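Local structure of chitinase (Chromobacterium violaceum, 4TXG) at residues 199-204 with 208-213; 225-230 with 235-240. The protein probably hydrolyses the glycosidic bonds of chitin and binds the polymer through a carbohydrate-binding module. One frame throughout, in Å; residues are numbered along the deposited sequence.

Contact 1: 199-204 with 208-213; sequences LSVNET and NPATDM
An Asx motif headed by N208 faces the turn at V201-E203 in the excursion between strand 185-193 of the GH18 TIM barrel and the helix that follows it, 231-242. Short strand 199-200 pairs antiparallel with strand 185-193, after which the chain turns away. N208 OD1 accepts from T211 N at 2.9 Å (N-H...O 150°), the bond that defines the motif, with the donor tilted 35° from the carbonyl plane; N208 ND2 adds a second, giving a hydrogen to T211 OG1 at 3.0 Å, almost exactly within the amide plane. N208 CG lies between the backbone N and the carbonyl carbon (chi1 83°), which folds the amide over its own turn and also brings its flank against N202 O, 3.3 Å from CG. A205 O takes a further hydrogen bond from ND2, so this buried amide ties the connecting residue A205 to T211 beyond it. The backbone bond from D212 N to N208 O closes the same turn.

On the facing segment, E203 curls back along its own chain: its bent side chain carries OE1 to V201 N at 2.9 Å, the N-H arriving nearly along the C-O axis. S200 OG accepts from N202 N, an ST turn that starts the bend. Between the two turns the only apolar side-chain contact is V201 CG2 against A210 CB at 3.8 Å; both side chains also touch F233 of helix 231-242. T211 OG1 comes within 3.0 Å of E203 O, while its CG2 lies near E203 CB. One water links the segments, donating to V201 O at 2.6 Å and to N208 OD1 at 3.1 Å.

Contact 2: 225-230 with 235-240; sequences ASLPYK and LLTQYK. With CS (cesium ion), chain E.
With chi1 at 46°, Y229 holds CG between its backbone N and carbonyl carbon, directing the phenol across to T237, whose own first torsion (-62°) sets OG1 beside its backbone N and CG2 anti to that N. The two hydroxyls meet as a result: Y229 OH and T237 OG1 are 2.7 Å apart and hydrogen-bonded. T237 OG1 arrives at the edge of the ring, near its plane, and is 3.7 Å from Y229 CZ, so the threonine faces the rim of the phenol. The same OG1 is also hydrogen-bonded to F233 O one turn back in the helix, giving this hydroxyl two partners.

L227 fills the neighbouring position. It stretches out from the loop with CG beside the backbone N and chi2 at 175°, and meets T237 end to end: CD1 lies 3.7 Å from T237 CB and 3.7 Å from T237 CG2. Its CB sits over the centre of the Y229 ring, 4.1 Å above the plane, so one ring face is backed by the residue that shares its helix partner.

The helix concerned, 231-242, connects parallel neighbours 185-193 and 247-253 of the TIM barrel in a beta-alpha-beta crossover, and the contact sets the loop just before it against the helix face that carries T237. Y304 of helix 287-304 adds an edge-to-face ring contact to Y229, and Y229 O accepts from N234 ND2 near the start of the helix.

Next to T237, the extended end of Q238 divides its amide between two jobs: NE2 donates to E222 O in the preceding loop, and OE1 binds a cesium ion at 3.0 Å.

Contacts 1 and 2 follow one another along the excursion that leads into helix 231-242, their centres 13 Å apart. They join directly: T211 O of contact 1 and K230 N of contact 2 are 2.7 Å apart, a probable backbone hydrogen bond, and T211 CB packs on Y229 CB at 3.9 Å. Y304 is shared, meeting E203 from contact 1 and the Y229 ring from contact 2. Near the far end of the second contact, K240 makes a salt bridge with D307, the first aspartate of the DxxDxDxE signature of GH18 enzymes, which connects the helix to the sequence carrying the family's catalytic motif.

Contact 1: 199-204 with 208-213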
loop_
_atom_site.group_PDB
_atom_site.type_symbol
_atom_site.label_atom_id
_atom_site.label_comp_id
_atom_site.label_asym_id
_atom_site.label_seq_id
_atom_site.Cartn_x
_atom_site.Cartn_y
_atom_site.Cartn_z
ATOM N N LEU A 199 -7.142 19.210 -3.824
ATOM C CA LEU A 199 -5.839 18.782 -3.336
ATOM C C LEU A 199 -5.076 20.010 -2.802
ATOM O O LEU A 199 -4.972 21.021 -3.489
ATOM C CB LEU A 199 -5.083 18.084 -4.476
ATOM C CG LEU A 199 -3.793 17.320 -4.165
ATOM C CD1 LEU A 199 -3.519 16.330 -5.279
ATOM C CD2 LEU A 199 -2.617 18.280 -4.003
ATOM N N SER A 200 -4.539 19.930 -1.585
ATOM C CA SER A 200 -3.885 21.103 -0.993
ATOM C C SER A 200 -2.675 20.754 -0.138
ATOM O O SER A 200 -2.680 19.750 0.564
ATOM C CB SER A 200 -4.888 21.890 -0.135
ATOM O OG SER A 200 -4.266 23.009 0.495
ATOM N N VAL A 201 -1.651 21.601 -0.191
ATOM C CA VAL A 201 -0.565 21.547 0.784
ATOM C C VAL A 201 -0.456 22.903 1.485
ATOM O O VAL A 201 0.607 23.256 1.997
ATOM C CB VAL A 201 0.806 21.185 0.129
ATOM C CG1 VAL A 201 0.824 19.718 -0.357
ATOM C CG2 VAL A 201 1.140 22.143 -1.009
ATOM N N ASN A 202 -1.560 23.653 1.508
ATOM C CA ASN A 202 -1.565 25.011 2.052
ATOM C C ASN A 202 -0.476 25.858 1.409
ATOM O O ASN A 202 0.236 26.591 2.096
ATOM C CB ASN A 202 -1.372 25.013 3.571
ATOM C CG ASN A 202 -2.638 24.672 4.311
ATOM O OD1 ASN A 202 -3.524 25.516 4.470
ATOM N ND2 ASN A 202 -2.735 23.438 4.767
ATOM N N GLU A 203 -0.344 25.716 0.093
ATOM C CA GLU A 203 0.672 26.432 -0.668
ATOM C C GLU A 203 0.598 27.957 -0.503
ATOM O O GLU A 203 1.597 28.643 -0.699
ATOM C CB GLU A 203 0.567 26.056 -2.151
ATOM C CG GLU A 203 -0.859 26.065 -2.718
ATOM C CD GLU A 203 -1.493 24.663 -2.814
ATOM O OE1 GLU A 203 -1.729 24.014 -1.767
ATOM O OE2 GLU A 203 -1.770 24.214 -3.952
ATOM N N THR A 204 -0.566 28.488 -0.133
ATOM C CA THR A 204 -0.709 29.931 0.030
ATOM C C THR A 204 -0.453 30.416 1.459
ATOM O O THR A 204 -0.463 31.620 1.720
ATOM C CB THR A 204 -2.117 30.409 -0.389
ATOM O OG1 THR A 204 -3.094 29.846 0.492
ATOM C CG2 THR A 204 -2.414 29.998 -1.821
ATOM N N ASN A 208 4.759 28.082 4.878
ATOM C CA ASN A 208 4.490 26.652 4.685
ATOM C C ASN A 208 5.726 25.952 4.095
ATOM O O ASN A 208 6.447 26.529 3.281
ATOM C CB ASN A 208 3.249 26.435 3.812
ATOM C CG ASN A 208 3.552 26.513 2.327
ATOM O OD1 ASN A 208 3.966 25.526 1.715
ATOM N ND2 ASN A 208 3.337 27.687 1.739
ATOM N N PRO A 209 5.994 24.715 4.540
ATOM C CA PRO A 209 7.240 24.031 4.161
ATOM C C PRO A 209 7.280 23.592 2.693
ATOM O O PRO A 209 8.376 23.481 2.146
ATOM C CB PRO A 209 7.277 22.815 5.102
ATOM C CG PRO A 209 5.831 22.589 5.505
ATOM C CD PRO A 209 5.230 23.974 5.560
ATOM N N ALA A 210 6.127 23.372 2.064
ATOM C CA ALA A 210 6.114 22.934 0.671
ATOM C C ALA A 210 6.634 24.007 -0.280
ATOM O O ALA A 210 7.413 23.708 -1.185
ATOM C CB ALA A 210 4.704 22.516 0.247
ATOM N N THR A 211 6.190 25.246 -0.086
ATOM C CA THR A 211 6.453 26.294 -1.081
ATOM C C THR A 211 6.940 27.623 -0.529
ATOM O O THR A 211 7.235 28.533 -1.311
ATOM C CB THR A 211 5.187 26.603 -1.924
ATOM O OG1 THR A 211 4.188 27.207 -1.093
ATOM C CG2 THR A 211 4.627 25.336 -2.554
ATOM N N ASP A 212 7.024 27.769 0.792
ATOM C CA ASP A 212 7.410 29.075 1.350
ATOM C C ASP A 212 8.351 28.948 2.539
ATOM O O ASP A 212 8.099 29.488 3.620
ATOM C CB ASP A 212 6.172 29.880 1.766
ATOM C CG ASP A 212 6.495 31.347 2.021
ATOM O OD1 ASP A 212 7.460 31.846 1.400
ATOM O OD2 ASP A 212 5.805 32.001 2.839
ATOM N N MET A 213 9.455 28.248 2.328
ATOM C CA MET A 213 10.416 28.032 3.391
ATOM C C MET A 213 11.795 27.974 2.762
ATOM O O MET A 213 11.940 27.569 1.611
ATOM C CB MET A 213 10.080 26.742 4.166
ATOM C CG MET A 213 11.036 26.428 5.308
ATOM S SD MET A 213 10.424 25.070 6.327
ATOM C CE MET A 213 9.043 25.835 7.185
HETATM O O HOH W 1 2.956 22.967 3.170
#

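Contact 2: 225-230 with 235-240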
loop_
_atom_site.group_PDB
_atom_site.type_symbol
_atom_site.label_atom_id
_atom_site.label_comp_id
_atom_site.label_asym_id
_atom_site.label_seq_id
_atom_site.Cartn_x
_atom_site.Cartn_y
_atom_site.Cartn_z
ATOM N N ALA A 225 16.127 30.616 -7.685
ATOM C CA ALA A 225 15.369 31.863 -7.750
ATOM C C ALA A 225 14.402 31.918 -8.931
ATOM O O ALA A 225 13.534 32.795 -8.976
ATOM C CB ALA A 225 16.325 33.056 -7.810
ATOM N N SER A 226 14.565 31.010 -9.894
ATOM C CA SER A 226 13.765 31.048 -11.117
ATOM C C SER A 226 12.450 30.270 -10.994
ATOM O O SER A 226 11.648 30.249 -11.930
ATOM C CB SER A 226 14.584 30.516 -12.310
ATOM O OG SER A 226 14.586 29.088 -12.356
ATOM N N LEU A 227 12.213 29.645 -9.846
ATOM C CA LEU A 227 10.935 28.967 -9.615
ATOM C C LEU A 227 10.020 29.845 -8.775
ATOM O O LEU A 227 10.480 30.492 -7.838
ATOM C CB LEU A 227 11.151 27.626 -8.910
ATOM C CG LEU A 227 12.079 26.662 -9.654
ATOM C CD1 LEU A 227 12.338 25.415 -8.817
ATOM C CD2 LEU A 227 11.460 26.304 -10.992
ATOM N N PRO A 228 8.719 29.856 -9.088
ATOM C CA PRO A 228 7.778 30.739 -8.381
ATOM C C PRO A 228 7.263 30.118 -7.080
ATOM O O PRO A 228 6.111 30.312 -6.678
ATOM C CB PRO A 228 6.653 30.908 -9.396
ATOM C CG PRO A 228 6.610 29.574 -10.084
ATOM C CD PRO A 228 8.062 29.117 -10.184
ATOM N N TYR A 229 8.135 29.352 -6.441
ATOM C CA TYR A 229 7.870 28.749 -5.142
ATOM C C TYR A 229 9.201 28.447 -4.491
ATOM O O TYR A 229 10.205 28.257 -5.181
ATOM C CB TYR A 229 7.038 27.466 -5.255
ATOM C CG TYR A 229 7.486 26.494 -6.325
ATOM C CD1 TYR A 229 6.981 26.582 -7.620
ATOM C CD2 TYR A 229 8.389 25.470 -6.034
ATOM C CE1 TYR A 229 7.377 25.689 -8.607
ATOM C CE2 TYR A 229 8.795 24.570 -7.017
ATOM C CZ TYR A 229 8.280 24.683 -8.299
ATOM O OH TYR A 229 8.673 23.793 -9.276
ATOM N N LYS A 230 9.210 28.405 -3.163
ATOM C CA LYS A 230 10.401 28.003 -2.429
ATOM C C LYS A 230 10.144 26.635 -1.797
ATOM O O LYS A 230 9.522 25.780 -2.423
ATOM C CB LYS A 230 10.767 29.056 -1.382
ATOM C CG LYS A 230 11.174 30.388 -2.011
ATOM C CD LYS A 230 11.702 31.381 -0.985
ATOM C CE LYS A 230 10.624 31.801 -0.009
ATOM N NZ LYS A 230 11.065 32.975 0.812
ATOM N N LEU A 235 13.426 22.539 -4.046
ATOM C CA LEU A 235 14.532 21.587 -4.049
ATOM C C LEU A 235 14.193 20.325 -4.858
ATOM O O LEU A 235 15.039 19.827 -5.598
ATOM C CB LEU A 235 14.927 21.222 -2.609
ATOM C CG LEU A 235 15.595 22.378 -1.846
ATOM C CD1 LEU A 235 15.971 21.994 -0.418
ATOM C CD2 LEU A 235 16.835 22.853 -2.607
ATOM N N LEU A 236 12.966 19.818 -4.746
ATOM C CA LEU A 236 12.586 18.642 -5.541
ATOM C C LEU A 236 12.753 18.922 -7.033
ATOM O O LEU A 236 13.323 18.114 -7.773
ATOM C CB LEU A 236 11.141 18.212 -5.243
ATOM C CG LEU A 236 10.873 17.624 -3.855
ATOM C CD1 LEU A 236 9.377 17.333 -3.717
ATOM C CD2 LEU A 236 11.681 16.363 -3.623
ATOM N N THR A 237 12.289 20.087 -7.469
ATOM C CA THR A 237 12.386 20.448 -8.884
ATOM C C THR A 237 13.838 20.525 -9.332
ATOM O O THR A 237 14.206 20.035 -10.409
ATOM C CB THR A 237 11.678 21.783 -9.151
ATOM O OG1 THR A 237 10.287 21.640 -8.832
ATOM C CG2 THR A 237 11.813 22.186 -10.623
ATOM N N GLN A 238 14.670 21.128 -8.491
ATOM C CA GLN A 238 16.097 21.246 -8.800
ATOM C C GLN A 238 16.819 19.906 -8.921
ATOM O O GLN A 238 17.594 19.683 -9.852
ATOM C CB GLN A 238 16.787 22.071 -7.731
ATOM C CG GLN A 238 16.543 23.549 -7.830
ATOM C CD GLN A 238 17.427 24.287 -6.868
ATOM O OE1 GLN A 238 18.589 24.547 -7.167
ATOM N NE2 GLN A 238 16.901 24.592 -5.684
ATOM N N TYR A 239 16.597 19.024 -7.955
ATOM C CA TYR A 239 17.329 17.761 -7.944
ATOM C C TYR A 239 16.866 16.844 -9.065
ATOM O O TYR A 239 17.657 16.062 -9.586
ATOM C CB TYR A 239 17.211 17.072 -6.583
ATOM C CG TYR A 239 18.228 17.601 -5.603
ATOM C CD1 TYR A 239 17.974 18.742 -4.862
ATOM C CD2 TYR A 239 19.463 16.982 -5.452
ATOM C CE1 TYR A 239 18.922 19.249 -3.983
ATOM C CE2 TYR A 239 20.414 17.479 -4.575
ATOM C CZ TYR A 239 20.138 18.613 -3.845
ATOM O OH TYR A 239 21.088 19.112 -2.974
ATOM N N LYS A 240 15.602 16.951 -9.460
ATOM C CA LYS A 240 15.120 16.143 -10.575
ATOM C C LYS A 240 15.862 16.461 -11.869
ATOM O O LYS A 240 15.970 15.605 -12.741
ATOM C CB LYS A 240 13.613 16.322 -10.773
ATOM C CG LYS A 240 12.801 15.602 -9.719
ATOM C CD LYS A 240 11.518 15.030 -10.284
ATOM C CE LYS A 240 10.546 16.101 -10.666
ATOM N NZ LYS A 240 9.275 15.497 -11.178
HETATM CS CS CS E . 20.373 26.878 -6.832
#